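Local coordinates for protein acetylserotonin O-methyltransferase (Homo sapiens, PDB 4A6D) that catalyses the final step of melatonin synthesis, transferring the methyl group of S-adenosylmethionine to the hydroxyl of N-acetylserotonin, at residues Y147-Q161 / I211-S223. Sequence-based numbering, arbitrary orientation.
Sequences YRSEGERLQFMQALQ and IPEVVWTAKQHFS. With SAM (S-adenosylmethionine), chain D.
Thr217 seats itself as a knob among Glu150, Arg153, Leu154 and Met157, where the axes of helices 150-161 and 212-221 approach to 10.5 Å with a crossing angle of -74°. Its methyl CG2 lies 3.6 Å from Met157 SD, while its hydroxyl OG1 donates a hydrogen bond to Glu213 O, one turn back in its own helix (2.8 Å). The Met157 chain bends at its last torsion (chi3 65°), which carries CE in between Val214, Ala218 and the ring of Phe222. Beyond it, Leu154 lays CD2 over a face of the His221 imidazole, 4.0 Å from the ring centroid, a CH-pi contact made where the two side chains cross at about a right angle.

Toward the cofactor, the guanidinium of Arg153 receives Glu213 CB over one face, NE to CB being 3.4 Å, and NE has no polar partner although the contact buries it. NH1 forms a salt bridge with Glu150 OE1 that is poorly aligned as a hydrogen bond. With CG anti to the backbone N (chi1 -174°), Arg153 also sets that methylene over a face of the Tyr147 ring. A serine at Arg153 would probably leave Glu150 without its charged mate and one face of Tyr147 less supported. The edge of that ring meets Ile211 CD1, and Tyr147 OH donates to SAM O2' at 2.7 Å. Tyr147 and Val214 flank the ribose; Phe156 and Leu160 border the methionine part around SD. Helix 150-161 thus packs across helix 212-221, which follows strand 205-210 with SAM-bonded Asp210 at its end, the usual Rossmann-like arrangement of class I methyltransferases.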
loop_
_atom_site.group_PDB
_atom_site.type_symbol
_atom_site.label_atom_id
_atom_site.label_comp_id
_atom_site.label_asym_id
_atom_site.label_seq_id
_atom_site.Cartn_x
_atom_site.Cartn_y
_atom_site.Cartn_z
ATOM N N TYR A 147 13.767 -12.877 -13.794
ATOM C CA TYR A 147 15.203 -12.554 -13.884
ATOM C C TYR A 147 15.487 -11.798 -15.202
ATOM O O TYR A 147 16.312 -12.223 -16.019
ATOM C CB TYR A 147 16.094 -13.811 -13.763
ATOM C CG TYR A 147 15.755 -14.786 -12.653
ATOM C CD1 TYR A 147 15.518 -14.343 -11.355
ATOM C CD2 TYR A 147 15.771 -16.159 -12.879
ATOM C CE1 TYR A 147 15.253 -15.240 -10.322
ATOM C CE2 TYR A 147 15.495 -17.066 -11.854
ATOM C CZ TYR A 147 15.248 -16.601 -10.574
ATOM O OH TYR A 147 14.983 -17.485 -9.555
ATOM N N ARG A 148 14.787 -10.664 -15.397
ATOM C CA ARG A 148 14.899 -9.813 -16.586
ATOM C C ARG A 148 16.285 -9.148 -16.794
ATOM O O ARG A 148 16.551 -8.631 -17.885
ATOM C CB ARG A 148 13.706 -8.833 -16.716
ATOM C CG ARG A 148 13.264 -8.129 -15.435
ATOM C CD ARG A 148 12.052 -7.242 -15.674
ATOM N NE ARG A 148 11.759 -6.388 -14.518
ATOM C CZ ARG A 148 12.249 -5.164 -14.339
ATOM N NH1 ARG A 148 13.058 -4.624 -15.245
ATOM N NH2 ARG A 148 11.937 -4.471 -13.252
ATOM N N SER A 149 17.172 -9.210 -15.757
ATOM C CA SER A 149 18.570 -8.724 -15.742
ATOM C C SER A 149 19.407 -9.399 -14.619
ATOM O O SER A 149 18.830 -9.958 -13.677
ATOM C CB SER A 149 18.637 -7.196 -15.658
ATOM O OG SER A 149 18.879 -6.706 -14.349
ATOM N N GLU A 150 20.762 -9.337 -14.726
ATOM C CA GLU A 150 21.707 -9.900 -13.751
ATOM C C GLU A 150 21.522 -9.313 -12.336
ATOM O O GLU A 150 21.373 -10.075 -11.376
ATOM C CB GLU A 150 23.155 -9.737 -14.237
ATOM C CG GLU A 150 23.633 -10.887 -15.109
ATOM C CD GLU A 150 24.559 -11.887 -14.436
ATOM O OE1 GLU A 150 24.259 -12.323 -13.300
ATOM O OE2 GLU A 150 25.590 -12.237 -15.056
ATOM N N GLY A 151 21.489 -7.979 -12.237
ATOM C CA GLY A 151 21.289 -7.245 -10.992
ATOM C C GLY A 151 19.920 -7.487 -10.386
ATOM O O GLY A 151 19.753 -7.407 -9.162
ATOM N N GLU A 152 18.927 -7.792 -11.252
ATOM C CA GLU A 152 17.551 -8.097 -10.863
ATOM C C GLU A 152 17.445 -9.555 -10.368
ATOM O O GLU A 152 16.645 -9.844 -9.477
ATOM C CB GLU A 152 16.560 -7.745 -11.995
ATOM C CG GLU A 152 16.292 -6.240 -12.095
ATOM C CD GLU A 152 16.256 -5.562 -13.461
ATOM O OE1 GLU A 152 15.778 -6.188 -14.434
ATOM O OE2 GLU A 152 16.692 -4.389 -13.554
ATOM N N ARG A 153 18.307 -10.450 -10.885
ATOM C CA ARG A 153 18.373 -11.842 -10.427
ATOM C C ARG A 153 19.070 -11.905 -9.057
ATOM O O ARG A 153 18.586 -12.618 -8.179
ATOM C CB ARG A 153 19.087 -12.716 -11.435
ATOM C CG ARG A 153 19.060 -14.203 -11.081
ATOM C CD ARG A 153 20.108 -14.972 -11.835
ATOM N NE ARG A 153 19.953 -14.832 -13.281
ATOM C CZ ARG A 153 20.776 -14.139 -14.061
ATOM N NH1 ARG A 153 21.813 -13.498 -13.536
ATOM N NH2 ARG A 153 20.568 -14.080 -15.366
ATOM N N LEU A 154 20.169 -11.124 -8.862
ATOM C CA LEU A 154 20.871 -11.013 -7.578
ATOM C C LEU A 154 19.903 -10.477 -6.511
ATOM O O LEU A 154 19.814 -11.075 -5.436
ATOM C CB LEU A 154 22.133 -10.123 -7.669
ATOM C CG LEU A 154 22.931 -9.902 -6.360
ATOM C CD1 LEU A 154 23.362 -11.231 -5.713
ATOM C CD2 LEU A 154 24.138 -9.031 -6.602
ATOM N N GLN A 155 19.129 -9.418 -6.834
ATOM C CA GLN A 155 18.143 -8.837 -5.918
ATOM C C GLN A 155 17.051 -9.850 -5.533
ATOM O O GLN A 155 16.776 -9.996 -4.339
ATOM C CB GLN A 155 17.579 -7.482 -6.438
ATOM C CG GLN A 155 16.308 -6.962 -5.735
ATOM C CD GLN A 155 16.523 -6.243 -4.410
ATOM O OE1 GLN A 155 16.290 -5.030 -4.294
ATOM N NE2 GLN A 155 16.872 -6.981 -3.354
ATOM N N PHE A 156 16.471 -10.570 -6.518
ATOM C CA PHE A 156 15.451 -11.596 -6.254
ATOM C C PHE A 156 16.008 -12.645 -5.268
ATOM O O PHE A 156 15.371 -12.953 -4.254
ATOM C CB PHE A 156 14.991 -12.275 -7.565
ATOM C CG PHE A 156 13.889 -13.298 -7.388
ATOM C CD1 PHE A 156 12.558 -12.905 -7.314
ATOM C CD2 PHE A 156 14.188 -14.659 -7.265
ATOM C CE1 PHE A 156 11.537 -13.852 -7.128
ATOM C CE2 PHE A 156 13.168 -15.614 -7.074
ATOM C CZ PHE A 156 11.847 -15.206 -7.020
ATOM N N MET A 157 17.220 -13.153 -5.564
ATOM C CA MET A 157 17.942 -14.162 -4.786
ATOM C C MET A 157 18.268 -13.715 -3.375
ATOM O O MET A 157 18.148 -14.515 -2.441
ATOM C CB MET A 157 19.217 -14.561 -5.518
ATOM C CG MET A 157 18.966 -15.500 -6.674
ATOM S SD MET A 157 20.479 -15.882 -7.576
ATOM C CE MET A 157 21.411 -16.779 -6.295
ATOM N N GLN A 158 18.670 -12.427 -3.215
ATOM C CA GLN A 158 18.999 -11.850 -1.917
ATOM C C GLN A 158 17.707 -11.693 -1.122
ATOM O O GLN A 158 17.708 -11.905 0.090
ATOM C CB GLN A 158 19.644 -10.469 -2.082
ATOM C CG GLN A 158 21.073 -10.415 -2.627
ATOM C CD GLN A 158 21.436 -8.979 -2.989
ATOM O OE1 GLN A 158 20.701 -8.275 -3.697
ATOM N NE2 GLN A 158 22.564 -8.495 -2.488
ATOM N N ALA A 159 16.611 -11.327 -1.815
ATOM C CA ALA A 159 15.297 -11.080 -1.218
ATOM C C ALA A 159 14.719 -12.341 -0.627
ATOM O O ALA A 159 14.353 -12.359 0.552
ATOM C CB ALA A 159 14.339 -10.480 -2.250
ATOM N N LEU A 160 14.694 -13.409 -1.422
ATOM C CA LEU A 160 14.154 -14.705 -1.012
ATOM C C LEU A 160 14.851 -15.437 0.132
ATOM O O LEU A 160 14.166 -16.090 0.924
ATOM C CB LEU A 160 13.815 -15.605 -2.217
ATOM C CG LEU A 160 12.402 -15.327 -2.792
ATOM C CD1 LEU A 160 12.347 -14.039 -3.613
ATOM C CD2 LEU A 160 11.902 -16.465 -3.606
ATOM N N GLN A 161 16.179 -15.269 0.278
ATOM C CA GLN A 161 16.938 -15.926 1.350
ATOM C C GLN A 161 16.597 -15.448 2.760
ATOM O O GLN A 161 16.740 -16.194 3.743
ATOM C CB GLN A 161 18.454 -15.854 1.078
ATOM C CG GLN A 161 19.165 -14.552 1.442
ATOM C CD GLN A 161 20.663 -14.643 1.270
ATOM O OE1 GLN A 161 21.230 -15.708 0.949
ATOM N NE2 GLN A 161 21.338 -13.516 1.493
ATOM N N ILE A 211 18.364 -23.367 -11.842
ATOM C CA ILE A 211 18.704 -23.043 -13.220
ATOM C C ILE A 211 20.147 -22.518 -13.276
ATOM O O ILE A 211 20.562 -21.834 -12.319
ATOM C CB ILE A 211 17.665 -22.073 -13.877
ATOM C CG1 ILE A 211 17.681 -20.675 -13.236
ATOM C CG2 ILE A 211 16.255 -22.691 -13.896
ATOM C CD1 ILE A 211 17.141 -19.556 -14.085
ATOM N N PRO A 212 20.901 -22.847 -14.379
ATOM C CA PRO A 212 22.307 -22.410 -14.510
ATOM C C PRO A 212 22.674 -21.002 -14.095
ATOM O O PRO A 212 23.752 -20.823 -13.540
ATOM C CB PRO A 212 22.586 -22.611 -15.994
ATOM C CG PRO A 212 21.755 -23.800 -16.348
ATOM C CD PRO A 212 20.504 -23.686 -15.538
ATOM N N GLU A 213 21.808 -20.011 -14.388
ATOM C CA GLU A 213 21.996 -18.596 -14.083
ATOM C C GLU A 213 21.969 -18.321 -12.561
ATOM O O GLU A 213 22.702 -17.447 -12.079
ATOM C CB GLU A 213 20.911 -17.759 -14.799
ATOM C CG GLU A 213 20.891 -17.938 -16.317
ATOM C CD GLU A 213 19.928 -18.968 -16.891
ATOM O OE1 GLU A 213 19.956 -20.149 -16.461
ATOM O OE2 GLU A 213 19.164 -18.590 -17.809
ATOM N N VAL A 214 21.109 -19.064 -11.817
ATOM C CA VAL A 214 20.980 -18.931 -10.367
ATOM C C VAL A 214 22.192 -19.561 -9.679
ATOM O O VAL A 214 22.798 -18.934 -8.816
ATOM C CB VAL A 214 19.611 -19.457 -9.837
ATOM C CG1 VAL A 214 19.603 -19.601 -8.313
ATOM C CG2 VAL A 214 18.472 -18.550 -10.296
ATOM N N VAL A 215 22.575 -20.763 -10.102
ATOM C CA VAL A 215 23.723 -21.498 -9.556
ATOM C C VAL A 215 25.033 -20.672 -9.669
ATOM O O VAL A 215 25.771 -20.562 -8.682
ATOM C CB VAL A 215 23.804 -22.923 -10.171
ATOM C CG1 VAL A 215 25.098 -23.646 -9.791
ATOM C CG2 VAL A 215 22.579 -23.751 -9.768
ATOM N N TRP A 216 25.253 -20.021 -10.840
ATOM C CA TRP A 216 26.426 -19.199 -11.132
ATOM C C TRP A 216 26.443 -17.994 -10.217
ATOM O O TRP A 216 27.451 -17.768 -9.552
ATOM C CB TRP A 216 26.471 -18.825 -12.625
ATOM C CG TRP A 216 27.674 -18.031 -13.066
ATOM C CD1 TRP A 216 27.741 -16.678 -13.237
ATOM C CD2 TRP A 216 28.950 -18.551 -13.477
ATOM N NE1 TRP A 216 28.980 -16.321 -13.722
ATOM C CE2 TRP A 216 29.749 -17.448 -13.860
ATOM C CE3 TRP A 216 29.500 -19.846 -13.559
ATOM C CZ2 TRP A 216 31.072 -17.598 -14.311
ATOM C CZ3 TRP A 216 30.806 -19.995 -14.024
ATOM C CH2 TRP A 216 31.580 -18.881 -14.381
ATOM N N THR A 217 25.301 -17.283 -10.108
ATOM C CA THR A 217 25.121 -16.117 -9.229
ATOM C C THR A 217 25.332 -16.501 -7.750
ATOM O O THR A 217 25.989 -15.754 -7.019
ATOM C CB THR A 217 23.745 -15.467 -9.469
ATOM O OG1 THR A 217 23.612 -15.133 -10.846
ATOM C CG2 THR A 217 23.532 -14.225 -8.641
ATOM N N ALA A 218 24.781 -17.660 -7.324
ATOM C CA ALA A 218 24.909 -18.178 -5.960
ATOM C C ALA A 218 26.378 -18.383 -5.573
ATOM O O ALA A 218 26.789 -17.937 -4.505
ATOM C CB ALA A 218 24.129 -19.476 -5.802
ATOM N N LYS A 219 27.174 -18.995 -6.467
ATOM C CA LYS A 219 28.599 -19.244 -6.234
ATOM C C LYS A 219 29.437 -17.959 -6.286
ATOM O O LYS A 219 30.402 -17.833 -5.536
ATOM C CB LYS A 219 29.126 -20.320 -7.190
ATOM C CG LYS A 219 28.459 -21.672 -6.956
ATOM C CD LYS A 219 28.874 -22.731 -7.964
ATOM C CE LYS A 219 29.861 -23.718 -7.389
ATOM N NZ LYS A 219 29.244 -24.593 -6.355
ATOM N N GLN A 220 29.035 -16.997 -7.128
ATOM C CA GLN A 220 29.727 -15.715 -7.296
ATOM C C GLN A 220 29.468 -14.691 -6.186
ATOM O O GLN A 220 30.321 -13.835 -5.954
ATOM C CB GLN A 220 29.377 -15.083 -8.652
ATOM C CG GLN A 220 30.088 -15.713 -9.849
ATOM C CD GLN A 220 29.976 -14.882 -11.113
ATOM O OE1 GLN A 220 30.875 -14.890 -11.963
ATOM N NE2 GLN A 220 28.859 -14.172 -11.297
ATOM N N HIS A 221 28.295 -14.747 -5.532
ATOM C CA HIS A 221 27.921 -13.767 -4.506
ATOM C C HIS A 221 27.730 -14.287 -3.066
ATOM O O HIS A 221 27.566 -13.475 -2.151
ATOM C CB HIS A 221 26.725 -12.923 -4.985
ATOM C CG HIS A 221 27.047 -12.064 -6.175
ATOM N ND1 HIS A 221 27.075 -12.587 -7.460
ATOM C CD2 HIS A 221 27.372 -10.753 -6.233
ATOM C CE1 HIS A 221 27.402 -11.578 -8.250
ATOM N NE2 HIS A 221 27.592 -10.457 -7.560
ATOM N N PHE A 222 27.776 -15.621 -2.860
ATOM C CA PHE A 222 27.610 -16.254 -1.544
ATOM C C PHE A 222 28.716 -17.301 -1.342
ATOM O O PHE A 222 28.912 -18.149 -2.221
ATOM C CB PHE A 222 26.204 -16.886 -1.409
ATOM C CG PHE A 222 25.041 -15.981 -1.766
ATOM C CD1 PHE A 222 24.592 -15.879 -3.079
ATOM C CD2 PHE A 222 24.383 -15.246 -0.786
ATOM C CE1 PHE A 222 23.526 -15.034 -3.412
ATOM C CE2 PHE A 222 23.310 -14.408 -1.118
ATOM C CZ PHE A 222 22.884 -14.314 -2.428
ATOM N N SER A 223 29.471 -17.225 -0.217
ATOM C CA SER A 223 30.573 -18.175 0.030
ATOM C C SER A 223 30.202 -19.385 0.895
ATOM O O SER A 223 29.357 -19.274 1.796
ATOM C CB SER A 223 31.824 -17.476 0.555
ATOM O OG SER A 223 32.962 -18.316 0.412
HETATM N N SAM D . 13.423 -22.310 -2.592
HETATM C CA SAM D . 13.831 -20.890 -2.515
HETATM C C SAM D . 13.255 -20.055 -1.352
HETATM O O SAM D . 12.181 -20.383 -0.893
HETATM O OXT SAM D . 13.843 -19.043 -0.851
HETATM C CB SAM D . 13.556 -20.286 -3.869
HETATM C CG SAM D . 12.062 -20.137 -4.185
HETATM S SD SAM D . 11.910 -19.286 -5.797
HETATM C CE SAM D . 10.239 -18.783 -5.736
HETATM C "C5'" SAM D . 11.640 -20.647 -6.978
HETATM C "C4'" SAM D . 13.041 -21.165 -7.333
HETATM O "O4'" SAM D . 12.825 -22.144 -8.334
HETATM C "C3'" SAM D . 13.961 -20.048 -7.962
HETATM O "O3'" SAM D . 15.246 -20.009 -7.319
HETATM C "C2'" SAM D . 13.999 -20.459 -9.471
HETATM O "O2'" SAM D . 15.163 -20.119 -10.223
HETATM C "C1'" SAM D . 13.840 -21.985 -9.358
HETATM N N9 SAM D . 13.361 -22.603 -10.612
HETATM C C8 SAM D . 12.307 -22.159 -11.406
HETATM N N7 SAM D . 12.156 -22.949 -12.427
HETATM C C5 SAM D . 13.143 -23.928 -12.400
HETATM C C6 SAM D . 13.513 -25.017 -13.212
HETATM N N6 SAM D . 12.755 -25.311 -14.296
HETATM N N1 SAM D . 14.566 -25.824 -12.830
HETATM C C2 SAM D . 15.318 -25.536 -11.759
HETATM N N3 SAM D . 14.995 -24.497 -10.975
HETATM C C4 SAM D . 13.917 -23.722 -11.210
#